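Local coordinates for protein dockerin type 1 (PDB 4DH2) that binds calcium through two EF-hand-like loops and docks onto a type I cohesin, probably tethering a glycoside hydrolase to the cellulosome system, at residues S19-M24 / N58-Y63; R26-I31 / I52-C57; G44-D49 / R69-N74. All coordinates share one frame; numbering follows the deposited sequence.

Interaction 1: S19-M24 / N58-Y63; sequences SDYVLM and NYLKRY. With CA (calcium ion), chain H; SO4 (sulfate ion), chain K; SO4 (sulfate ion), chain J.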
loop_
_atom_site.group_PDB
_atom_site.type_symbol
_atom_site.label_atom_id
_atom_site.label_comp_id
_atom_site.label_asym_id
_atom_site.label_seq_id
_atom_site.Cartn_x
_atom_site.Cartn_y
_atom_site.Cartn_z
ATOM N N SER B 19 -4.518 5.853 9.248
ATOM C CA SER B 19 -4.552 6.464 10.568
ATOM C C SER B 19 -5.305 5.589 11.577
ATOM O O SER B 19 -4.937 5.527 12.763
ATOM C CB SER B 19 -5.143 7.879 10.527
ATOM O OG SER B 19 -4.279 8.731 9.788
ATOM N N ASP B 20 -6.386 4.952 11.143
ATOM C CA ASP B 20 -7.125 4.077 12.036
ATOM C C ASP B 20 -6.305 2.856 12.413
ATOM O O ASP B 20 -6.391 2.348 13.528
ATOM C CB ASP B 20 -8.410 3.644 11.373
ATOM C CG ASP B 20 -9.262 4.839 10.994
ATOM O OD1 ASP B 20 -9.804 5.497 11.895
ATOM O OD2 ASP B 20 -9.310 5.131 9.790
ATOM N N TYR B 21 -5.519 2.368 11.466
ATOM C CA TYR B 21 -4.635 1.231 11.729
ATOM C C TYR B 21 -3.558 1.567 12.766
ATOM O O TYR B 21 -3.313 0.808 13.725
ATOM C CB TYR B 21 -3.966 0.811 10.415
ATOM C CG TYR B 21 -3.135 -0.451 10.468
ATOM C CD1 TYR B 21 -3.678 -1.648 10.901
ATOM C CD2 TYR B 21 -1.817 -0.445 10.030
ATOM C CE1 TYR B 21 -2.925 -2.793 10.941
ATOM C CE2 TYR B 21 -1.051 -1.600 10.065
ATOM C CZ TYR B 21 -1.627 -2.766 10.525
ATOM O OH TYR B 21 -0.895 -3.928 10.567
ATOM N N VAL B 22 -2.893 2.698 12.575
ATOM C CA VAL B 22 -1.874 3.139 13.519
ATOM C C VAL B 22 -2.482 3.374 14.898
ATOM O O VAL B 22 -1.915 2.929 15.929
ATOM C CB VAL B 22 -1.209 4.431 13.017
ATOM C CG1 VAL B 22 -0.261 4.972 14.047
ATOM C CG2 VAL B 22 -0.445 4.144 11.685
ATOM N N LEU B 23 -3.655 4.020 14.942
ATOM C CA LEU B 23 -4.341 4.237 16.213
ATOM C C LEU B 23 -4.729 2.921 16.909
ATOM O O LEU B 23 -4.561 2.778 18.138
ATOM C CB LEU B 23 -5.568 5.128 16.036
ATOM C CG LEU B 23 -5.279 6.615 15.782
ATOM C CD1 LEU B 23 -6.563 7.312 15.380
ATOM C CD2 LEU B 23 -4.661 7.308 16.979
ATOM N N MET B 24 -5.239 1.962 16.156
ATOM C CA MET B 24 -5.575 0.662 16.711
ATOM C C MET B 24 -4.335 0.011 17.346
ATOM O O MET B 24 -4.382 -0.500 18.475
ATOM C CB MET B 24 -6.117 -0.239 15.607
ATOM C CG MET B 24 -6.305 -1.667 16.031
ATOM S SD MET B 24 -7.708 -1.879 17.124
ATOM C CE MET B 24 -8.945 -2.005 15.823
ATOM N N ASN B 58 -5.597 -7.060 12.894
ATOM C CA ASN B 58 -5.369 -7.861 11.692
ATOM C C ASN B 58 -6.472 -7.702 10.658
ATOM O O ASN B 58 -6.210 -7.703 9.448
ATOM C CB ASN B 58 -5.209 -9.327 12.054
ATOM C CG ASN B 58 -4.638 -10.128 10.906
ATOM O OD1 ASN B 58 -3.477 -9.956 10.543
ATOM N ND2 ASN B 58 -5.455 -10.965 10.305
ATOM N N TYR B 59 -7.722 -7.545 11.102
ATOM C CA TYR B 59 -8.806 -7.315 10.163
ATOM C C TYR B 59 -8.608 -5.983 9.494
ATOM O O TYR B 59 -8.863 -5.848 8.298
ATOM C CB TYR B 59 -10.194 -7.354 10.811
ATOM C CG TYR B 59 -10.792 -8.725 10.826
ATOM C CD1 TYR B 59 -10.789 -9.487 11.979
ATOM C CD2 TYR B 59 -11.337 -9.272 9.678
ATOM C CE1 TYR B 59 -11.322 -10.766 11.999
ATOM C CE2 TYR B 59 -11.869 -10.543 9.678
ATOM C CZ TYR B 59 -11.872 -11.282 10.837
ATOM O OH TYR B 59 -12.405 -12.545 10.822
ATOM N N LEU B 60 -8.166 -4.983 10.248
ATOM C CA LEU B 60 -7.883 -3.692 9.622
ATOM C C LEU B 60 -6.795 -3.833 8.552
ATOM O O LEU B 60 -6.920 -3.253 7.464
ATOM C CB LEU B 60 -7.448 -2.622 10.621
ATOM C CG LEU B 60 -8.516 -1.667 11.111
ATOM C CD1 LEU B 60 -9.492 -2.432 11.981
ATOM C CD2 LEU B 60 -7.872 -0.537 11.885
ATOM N N LYS B 61 -5.741 -4.600 8.859
ATOM C CA LYS B 61 -4.656 -4.831 7.911
ATOM C C LYS B 61 -5.229 -5.468 6.655
ATOM O O LYS B 61 -4.942 -5.010 5.546
ATOM C CB LYS B 61 -3.576 -5.721 8.524
ATOM C CG LYS B 61 -2.446 -6.123 7.585
ATOM C CD LYS B 61 -1.492 -7.180 8.167
ATOM C CE LYS B 61 -0.494 -6.568 9.148
ATOM N NZ LYS B 61 0.762 -7.381 9.369
ATOM N N ARG B 62 -6.035 -6.519 6.820
ATOM C CA ARG B 62 -6.675 -7.202 5.673
ATOM C C ARG B 62 -7.527 -6.265 4.819
ATOM O O ARG B 62 -7.541 -6.338 3.574
ATOM C CB ARG B 62 -7.533 -8.392 6.155
ATOM C CG ARG B 62 -6.731 -9.574 6.648
ATOM C CD ARG B 62 -7.663 -10.668 7.152
ATOM N NE ARG B 62 -6.943 -11.789 7.709
ATOM C CZ ARG B 62 -7.517 -12.778 8.393
ATOM N NH1 ARG B 62 -8.829 -12.765 8.610
ATOM N NH2 ARG B 62 -6.780 -13.779 8.863
ATOM N N TYR B 63 -8.259 -5.389 5.483
ATOM C CA TYR B 63 -9.091 -4.420 4.808
ATOM C C TYR B 63 -8.216 -3.464 4.010
ATOM O O TYR B 63 -8.490 -3.194 2.843
ATOM C CB TYR B 63 -9.919 -3.679 5.850
ATOM C CG TYR B 63 -10.814 -2.590 5.307
ATOM C CD1 TYR B 63 -12.120 -2.859 4.919
ATOM C CD2 TYR B 63 -10.359 -1.292 5.201
ATOM C CE1 TYR B 63 -12.948 -1.838 4.432
ATOM C CE2 TYR B 63 -11.168 -0.275 4.712
ATOM C CZ TYR B 63 -12.458 -0.556 4.329
ATOM O OH TYR B 63 -13.256 0.469 3.851
HETATM CA CA CA H . -10.689 7.065 10.215
HETATM S S SO4 K . -3.681 -13.037 7.335
HETATM O O1 SO4 K . -2.299 -12.966 6.868
HETATM O O2 SO4 K . -3.705 -13.707 8.638
HETATM O O3 SO4 K . -4.211 -11.684 7.479
HETATM O O4 SO4 K . -4.503 -13.768 6.364
HETATM S S SO4 J . -12.671 -14.299 13.937
HETATM O O1 SO4 J . -11.515 -14.252 13.048
HETATM O O2 SO4 J . -12.174 -14.136 15.302
HETATM O O3 SO4 J . -13.633 -13.263 13.581
HETATM O O4 SO4 J . -13.356 -15.587 13.803
HETATM O O HOH W 1 -8.655 8.066 9.370
#
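With CG anti to the backbone N in both residues, Tyr21 (chi1 -173°) and Lys61 reach across the gap between two helices until the phenol crosses the lysine's alkyl chain at a slant. The lysine then bends at its third torsion (chi3 -78°), which lays CE 3.0 Å from Tyr21 OH, while its CB approaches the ring obliquely at CE1. Lys61 NZ carries on past the phenol to a salt bridge with Asp79 of the cohesin chain, whose Leu92 also packs on both side chains.

Leu60 meets the same side of the Tyr21 ring, nearer its CD1 atom, the two side chains sliding past one another in opposite directions. Its CB rests 3.9 Å from Tyr21 CD1, whereas its CD2 branch presses against the first helix itself, 3.7 Å from Tyr21 CA and close to the carbonyl of Asp20. The second methyl, CD1, meets CE of Met24 at 3.9 Å. The contact between the two segments is made by van der Waals packing, mostly of carbon atoms; the carboxylate of Asp20 is instead turned to calcium, which it binds with both oxygens, OD2 also accepting from Asn17 N.

Helices 18-28 and 54-64 thus pack nearly antiparallel, their local axes 9.9 Å apart at 161°, joining the two calcium-binding halves of the dockerin, with the cohesin lying against the Tyr21 and Lys61 side and Phe71 stacked on Tyr63 of the second helix.

Interaction 2: R26-I31 / I52-C57; sequences RYILRI and INDIDC. With CA (calcium ion), chain I.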
loop_
_atom_site.group_PDB
_atom_site.type_symbol
_atom_site.label_atom_id
_atom_site.label_comp_id
_atom_site.label_asym_id
_atom_site.label_seq_id
_atom_site.Cartn_x
_atom_site.Cartn_y
_atom_site.Cartn_z
ATOM N N ARG B 26 -1.562 1.467 18.402
ATOM C CA ARG B 26 -1.154 2.198 19.605
ATOM C C ARG B 26 -2.096 1.950 20.744
ATOM O O ARG B 26 -1.689 1.880 21.887
ATOM C CB ARG B 26 -1.086 3.698 19.311
ATOM C CG ARG B 26 0.065 3.995 18.372
ATOM C CD ARG B 26 0.154 5.497 18.029
ATOM N NE ARG B 26 1.213 5.655 17.052
ATOM C CZ ARG B 26 1.522 6.795 16.447
ATOM N NH1 ARG B 26 0.866 7.894 16.767
ATOM N NH2 ARG B 26 2.487 6.818 15.543
ATOM N N TYR B 27 -3.372 1.811 20.434
ATOM C CA TYR B 27 -4.342 1.565 21.475
ATOM C C TYR B 27 -4.118 0.198 22.131
ATOM O O TYR B 27 -4.119 0.110 23.362
ATOM C CB TYR B 27 -5.740 1.688 20.888
ATOM C CG TYR B 27 -6.874 1.275 21.790
ATOM C CD1 TYR B 27 -7.675 2.230 22.407
ATOM C CD2 TYR B 27 -7.201 -0.060 21.943
ATOM C CE1 TYR B 27 -8.743 1.866 23.197
ATOM C CE2 TYR B 27 -8.256 -0.441 22.752
ATOM C CZ TYR B 27 -9.033 0.525 23.378
ATOM O OH TYR B 27 -10.119 0.155 24.166
ATOM N N ILE B 28 -3.899 -0.833 21.328
ATOM C CA ILE B 28 -3.681 -2.181 21.886
ATOM C C ILE B 28 -2.372 -2.221 22.665
ATOM O O ILE B 28 -2.266 -2.934 23.663
ATOM C CB ILE B 28 -3.750 -3.259 20.808
ATOM C CG1 ILE B 28 -5.167 -3.319 20.233
ATOM C CG2 ILE B 28 -3.374 -4.635 21.380
ATOM C CD1 ILE B 28 -5.199 -4.005 18.901
ATOM N N LEU B 29 -1.390 -1.423 22.254
ATOM C CA LEU B 29 -0.121 -1.351 22.974
ATOM C C LEU B 29 -0.196 -0.490 24.209
ATOM O O LEU B 29 0.749 -0.425 24.988
ATOM C CB LEU B 29 0.978 -0.803 22.069
ATOM C CG LEU B 29 1.393 -1.716 20.942
ATOM C CD1 LEU B 29 2.267 -0.947 19.949
ATOM C CD2 LEU B 29 2.163 -2.909 21.521
ATOM N N ARG B 30 -1.314 0.193 24.361
ATOM C CA ARG B 30 -1.538 1.156 25.420
ATOM C C ARG B 30 -0.562 2.320 25.282
ATOM O O ARG B 30 -0.236 3.008 26.240
ATOM C CB ARG B 30 -1.461 0.466 26.806
ATOM C CG ARG B 30 -1.854 1.326 27.968
ATOM C CD ARG B 30 -3.105 2.104 27.716
ATOM N NE ARG B 30 -3.423 3.014 28.816
ATOM C CZ ARG B 30 -2.901 4.226 28.974
ATOM N NH1 ARG B 30 -1.994 4.706 28.115
ATOM N NH2 ARG B 30 -3.287 4.959 30.013
ATOM N N ILE B 31 -0.120 2.561 24.047
ATOM C CA ILE B 31 0.623 3.790 23.762
ATOM C C ILE B 31 -0.325 4.983 23.801
ATOM O O ILE B 31 0.073 6.103 24.141
ATOM C CB ILE B 31 1.410 3.680 22.432
ATOM C CG1 ILE B 31 2.696 2.887 22.708
ATOM C CG2 ILE B 31 1.737 5.080 21.898
ATOM C CD1 ILE B 31 3.361 2.336 21.552
ATOM N N ILE B 52 -11.733 -5.994 21.846
ATOM C CA ILE B 52 -10.820 -5.261 20.954
ATOM C C ILE B 52 -9.427 -5.791 21.213
ATOM O O ILE B 52 -8.908 -5.710 22.335
ATOM C CB ILE B 52 -10.788 -3.751 21.210
ATOM C CG1 ILE B 52 -12.185 -3.142 21.152
ATOM C CG2 ILE B 52 -9.897 -3.076 20.157
ATOM C CD1 ILE B 52 -12.207 -1.641 21.531
ATOM N N ASN B 53 -8.808 -6.347 20.180
ATOM C CA ASN B 53 -7.458 -6.863 20.336
ATOM C C ASN B 53 -6.789 -7.060 18.977
ATOM O O ASN B 53 -7.249 -6.501 17.995
ATOM C CB ASN B 53 -7.451 -8.141 21.162
ATOM C CG ASN B 53 -8.187 -9.274 20.519
ATOM O OD1 ASN B 53 -8.553 -9.247 19.333
ATOM N ND2 ASN B 53 -8.424 -10.312 21.315
ATOM N N ASP B 54 -5.701 -7.824 18.948
ATOM C CA ASP B 54 -4.900 -7.885 17.740
ATOM C C ASP B 54 -5.669 -8.540 16.574
ATOM O O ASP B 54 -5.341 -8.330 15.399
ATOM C CB ASP B 54 -3.520 -8.502 18.048
ATOM C CG ASP B 54 -2.565 -7.472 18.742
ATOM O OD1 ASP B 54 -2.419 -6.331 18.217
ATOM O OD2 ASP B 54 -1.992 -7.771 19.824
ATOM N N ILE B 55 -6.711 -9.307 16.868
ATOM C CA ILE B 55 -7.542 -9.837 15.796
ATOM C C ILE B 55 -8.206 -8.710 15.001
ATOM O O ILE B 55 -8.298 -8.755 13.774
ATOM C CB ILE B 55 -8.612 -10.773 16.353
ATOM C CG1 ILE B 55 -7.932 -11.997 16.974
ATOM C CG2 ILE B 55 -9.591 -11.180 15.238
ATOM C CD1 ILE B 55 -8.871 -12.856 17.830
ATOM N N ASP B 56 -8.664 -7.689 15.714
ATOM C CA ASP B 56 -9.245 -6.528 15.071
ATOM C C ASP B 56 -8.214 -5.773 14.271
ATOM O O ASP B 56 -8.489 -5.344 13.147
ATOM C CB ASP B 56 -9.847 -5.609 16.118
ATOM C CG ASP B 56 -10.931 -6.301 16.879
ATOM O OD1 ASP B 56 -11.970 -6.567 16.267
ATOM O OD2 ASP B 56 -10.719 -6.646 18.056
ATOM N N CYS B 57 -7.020 -5.630 14.843
ATOM C CA CYS B 57 -5.928 -4.986 14.110
ATOM C C CYS B 57 -5.641 -5.732 12.814
ATOM O O CYS B 57 -5.446 -5.129 11.758
ATOM C CB CYS B 57 -4.670 -4.968 14.954
ATOM S SG CYS B 57 -3.606 -3.584 14.550
HETATM CA CA CA I . -12.838 -8.004 18.114
HETATM O O HOH W 2 -11.265 -9.630 18.515
#
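Asp56 OD2 is gripped by two partners: it binds calcium and accepts from Asn53 N at 2.9 Å through its anti lone pair. The other oxygen, OD1, also binds the metal and takes a further bond from Val46 N. Reciprocally, Asn53 OD1 accepts from Ile55 N at 3.1 Å with the donor above the carbonyl plane, and Asn53 and Asp56 make a capping box at the start of the helix. Water 2, itself a calcium ligand, donates to the same Asn53 OD1.

Against this capped helix start leans Ile28, whose CD1 methyl sits 3.4 Å from Asn53 O and reaches CB of Cys57 at 4.1 Å. Its other branch, CG2, meets the carboxylate of Asp54, 3.7 Å from OD1. Tyr27 crosses Ile52 at about a right angle: Tyr27 CE2 lies 4.0 Å from Ile52 CG2, and the hydroxyl extends to Ile52 CD1.

The chain turns out of the helix through a Schellman motif at Arg30. The contact therefore sets the C-terminal end of helix 18-28 beside the N-terminal end of helix 54-64, with Phe35 stacked on Tyr27 and helix 40-44 touching both Tyr27 and Ile52.

Interaction 3: G44-D49 / R69-N74; sequences GDVNGD and REFPKN. With CA (calcium ion), chain I; SO4 (sulfate ion), chain J.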
loop_
_atom_site.group_PDB
_atom_site.type_symbol
_atom_site.label_atom_id
_atom_site.label_comp_id
_atom_site.label_asym_id
_atom_site.label_seq_id
_atom_site.Cartn_x
_atom_site.Cartn_y
_atom_site.Cartn_z
ATOM N N GLY B 44 -14.069 -0.187 17.265
ATOM C CA GLY B 44 -12.835 -0.967 17.311
ATOM C C GLY B 44 -12.991 -2.457 17.245
ATOM O O GLY B 44 -12.035 -3.143 16.881
ATOM N N ASP B 45 -14.152 -2.987 17.653
ATOM C CA ASP B 45 -14.382 -4.429 17.595
ATOM C C ASP B 45 -14.988 -4.732 16.232
ATOM O O ASP B 45 -16.217 -4.729 16.079
ATOM C CB ASP B 45 -15.352 -4.881 18.680
ATOM C CG ASP B 45 -15.789 -6.322 18.514
ATOM O OD1 ASP B 45 -15.025 -7.111 17.947
ATOM O OD2 ASP B 45 -16.920 -6.678 18.942
ATOM N N VAL B 46 -14.135 -4.974 15.244
ATOM C CA VAL B 46 -14.609 -5.047 13.862
ATOM C C VAL B 46 -15.115 -6.430 13.473
ATOM O O VAL B 46 -15.824 -6.562 12.476
ATOM C CB VAL B 46 -13.541 -4.612 12.856
ATOM C CG1 VAL B 46 -13.080 -3.210 13.134
ATOM C CG2 VAL B 46 -12.363 -5.565 12.870
ATOM N N ASN B 47 -14.749 -7.454 14.235
ATOM C CA ASN B 47 -15.233 -8.811 13.959
ATOM C C ASN B 47 -16.428 -9.170 14.836
ATOM O O ASN B 47 -17.054 -10.208 14.647
ATOM C CB ASN B 47 -14.128 -9.872 14.063
ATOM C CG ASN B 47 -13.635 -10.070 15.470
ATOM O OD1 ASN B 47 -13.664 -9.151 16.253
ATOM N ND2 ASN B 47 -13.146 -11.260 15.779
ATOM N N GLY B 48 -16.731 -8.300 15.792
ATOM C CA GLY B 48 -17.936 -8.424 16.591
ATOM C C GLY B 48 -17.906 -9.536 17.624
ATOM O O GLY B 48 -18.941 -10.129 17.910
ATOM N N ASP B 49 -16.735 -9.827 18.188
ATOM C CA ASP B 49 -16.635 -10.799 19.273
ATOM C C ASP B 49 -16.644 -10.111 20.635
ATOM O O ASP B 49 -16.395 -10.743 21.665
ATOM C CB ASP B 49 -15.393 -11.691 19.128
ATOM C CG ASP B 49 -14.097 -10.908 19.098
ATOM O OD1 ASP B 49 -14.150 -9.673 19.226
ATOM O OD2 ASP B 49 -13.027 -11.538 18.950
ATOM N N ARG B 69 -13.451 -6.671 1.805
ATOM C CA ARG B 69 -14.084 -5.424 1.377
ATOM C C ARG B 69 -14.835 -4.807 2.521
ATOM O O ARG B 69 -15.189 -3.628 2.481
ATOM C CB ARG B 69 -15.085 -5.675 0.236
ATOM C CG ARG B 69 -14.467 -5.915 -1.134
ATOM C CD ARG B 69 -15.523 -5.884 -2.254
ATOM N NE ARG B 69 -15.788 -4.525 -2.739
ATOM C CZ ARG B 69 -16.366 -4.235 -3.904
ATOM N NH1 ARG B 69 -16.559 -2.968 -4.254
ATOM N NH2 ARG B 69 -16.748 -5.203 -4.730
ATOM N N GLU B 70 -15.115 -5.618 3.536
ATOM C CA GLU B 70 -15.793 -5.113 4.719
ATOM C C GLU B 70 -15.427 -5.991 5.913
ATOM O O GLU B 70 -14.846 -7.062 5.753
ATOM C CB GLU B 70 -17.309 -5.169 4.535
ATOM C CG GLU B 70 -17.815 -6.595 4.455
ATOM C CD GLU B 70 -19.220 -6.698 3.903
ATOM O OE1 GLU B 70 -20.038 -5.791 4.162
ATOM O OE2 GLU B 70 -19.500 -7.693 3.204
ATOM N N PHE B 71 -15.815 -5.532 7.094
ATOM C CA PHE B 71 -15.548 -6.250 8.334
ATOM C C PHE B 71 -16.698 -7.186 8.679
ATOM O O PHE B 71 -17.840 -6.966 8.284
ATOM C CB PHE B 71 -15.328 -5.251 9.467
ATOM C CG PHE B 71 -14.163 -4.350 9.229
ATOM C CD1 PHE B 71 -12.868 -4.882 9.162
ATOM C CD2 PHE B 71 -14.336 -2.999 9.061
ATOM C CE1 PHE B 71 -11.776 -4.061 8.911
ATOM C CE2 PHE B 71 -13.239 -2.172 8.819
ATOM C CZ PHE B 71 -11.964 -2.717 8.746
ATOM N N PRO B 72 -16.398 -8.234 9.428
ATOM C CA PRO B 72 -17.443 -9.204 9.755
ATOM C C PRO B 72 -18.649 -8.561 10.422
ATOM O O PRO B 72 -19.780 -8.932 10.097
ATOM C CB PRO B 72 -16.736 -10.176 10.692
ATOM C CG PRO B 72 -15.305 -10.116 10.257
ATOM C CD PRO B 72 -15.054 -8.703 9.818
ATOM N N LYS B 73 -18.425 -7.598 11.314
ATOM C CA LYS B 73 -19.538 -6.934 11.981
ATOM C C LYS B 73 -20.152 -5.861 11.079
ATOM O O LYS B 73 -19.427 -5.143 10.403
ATOM C CB LYS B 73 -19.051 -6.302 13.275
ATOM C CG LYS B 73 -20.117 -5.560 14.060
ATOM C CD LYS B 73 -19.600 -5.107 15.424
ATOM C CE LYS B 73 -19.035 -3.683 15.364
ATOM N NZ LYS B 73 -18.454 -3.219 16.674
ATOM N N ASN B 74 -21.477 -5.726 11.088
ATOM C CA ASN B 74 -22.150 -4.757 10.208
ATOM C C ASN B 74 -23.095 -3.802 10.942
ATOM O O ASN B 74 -23.450 -4.036 12.094
ATOM C CB ASN B 74 -22.933 -5.491 9.116
ATOM C CG ASN B 74 -22.052 -5.932 7.965
ATOM O OD1 ASN B 74 -21.591 -5.106 7.174
ATOM N ND2 ASN B 74 -21.819 -7.234 7.861
HETATM CA CA CA I . -12.838 -8.004 18.114
HETATM S S SO4 J . -12.671 -14.299 13.937
HETATM O O1 SO4 J . -11.515 -14.252 13.048
HETATM O O2 SO4 J . -12.174 -14.136 15.302
HETATM O O3 SO4 J . -13.633 -13.263 13.581
HETATM O O4 SO4 J . -13.356 -15.587 13.803
HETATM O O HOH W 2 -11.265 -9.630 18.515
#
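Lys73 bonds to the calcium loop twice, once through its side chain and once through its backbone. NZ donates to Asp45 O at 2.8 Å, tilted 27° from the carbonyl plane, and also to Trp42 O, so the ammonium group bridges two main-chain carbonyls; it makes a cation-pi contact with the Trp42 ring as well. The extended first part of the chain puts CD beside Gly48 CA, and the bend at the third torsion (chi3 93°) then turns CE and NZ toward Asp45 O. Its charge lies near Asp45 OD2 but beyond salt-bridge distance, and that oxygen accepts from Asn50 N. The backbone bond, Lys73 N to Val46 O at 3.0 Å, is nearly straight (163°).

On the far side of the loop, Asp45 OD1, Asn47 OD1 and Asp49 OD1 converge on calcium, each at 2.3 to 2.4 Å. Asn47 ND2 donates to Asp49 OD2, which it meets from above the carboxylate plane, and to an oxygen of a sulfate probably taken up from the crystallisation liquor. Thus one amide both binds the metal and braces a neighbouring ligand.

Packing surrounds the two bonds. Val46 sits over one face of the Phe71 ring in a CH-pi contact, CB 4.0 Å from the ring centroid, while Phe71 CB closes on Val46 O at 3.3 Å. The Pro72 ring lies against the backbone and CB of Asn47, its CB 3.8 Å from Asn47 CA. Gly48, with a positive phi, brings its CA close to the alkyl chain of Lys73.

Asp45, Asn47 and Asp49 share the metal with Val51 O, Asp56 and water 2, the ligand pattern of an EF-hand-like loop, here the second calcium site of the dockerin, backed by the segment that follows helix 54-64.

How the interactions relate
From the N terminus, helix 18-28 supplies 19-24 and then the start of 26-31, which runs on into the turn after it. The latter segment meets 52-57, closing the shorter loop of interaction 2, which lies within the longer one closed when 19-24 meets 58-63 in interaction 1. Both therefore join the same two helices, and Met24 packs on Cys57 and Asp56 between them. Interaction 3 crosses both: 44-49 falls inside their loops, but its partner 69-74 follows helix 54-64. It thereby ties that segment to the second calcium loop, whose metal and water 2 it shares with interaction 2. Tyr59 connects interactions 1 and 3, packing on Val46 and touching the same sulfate as Asn47.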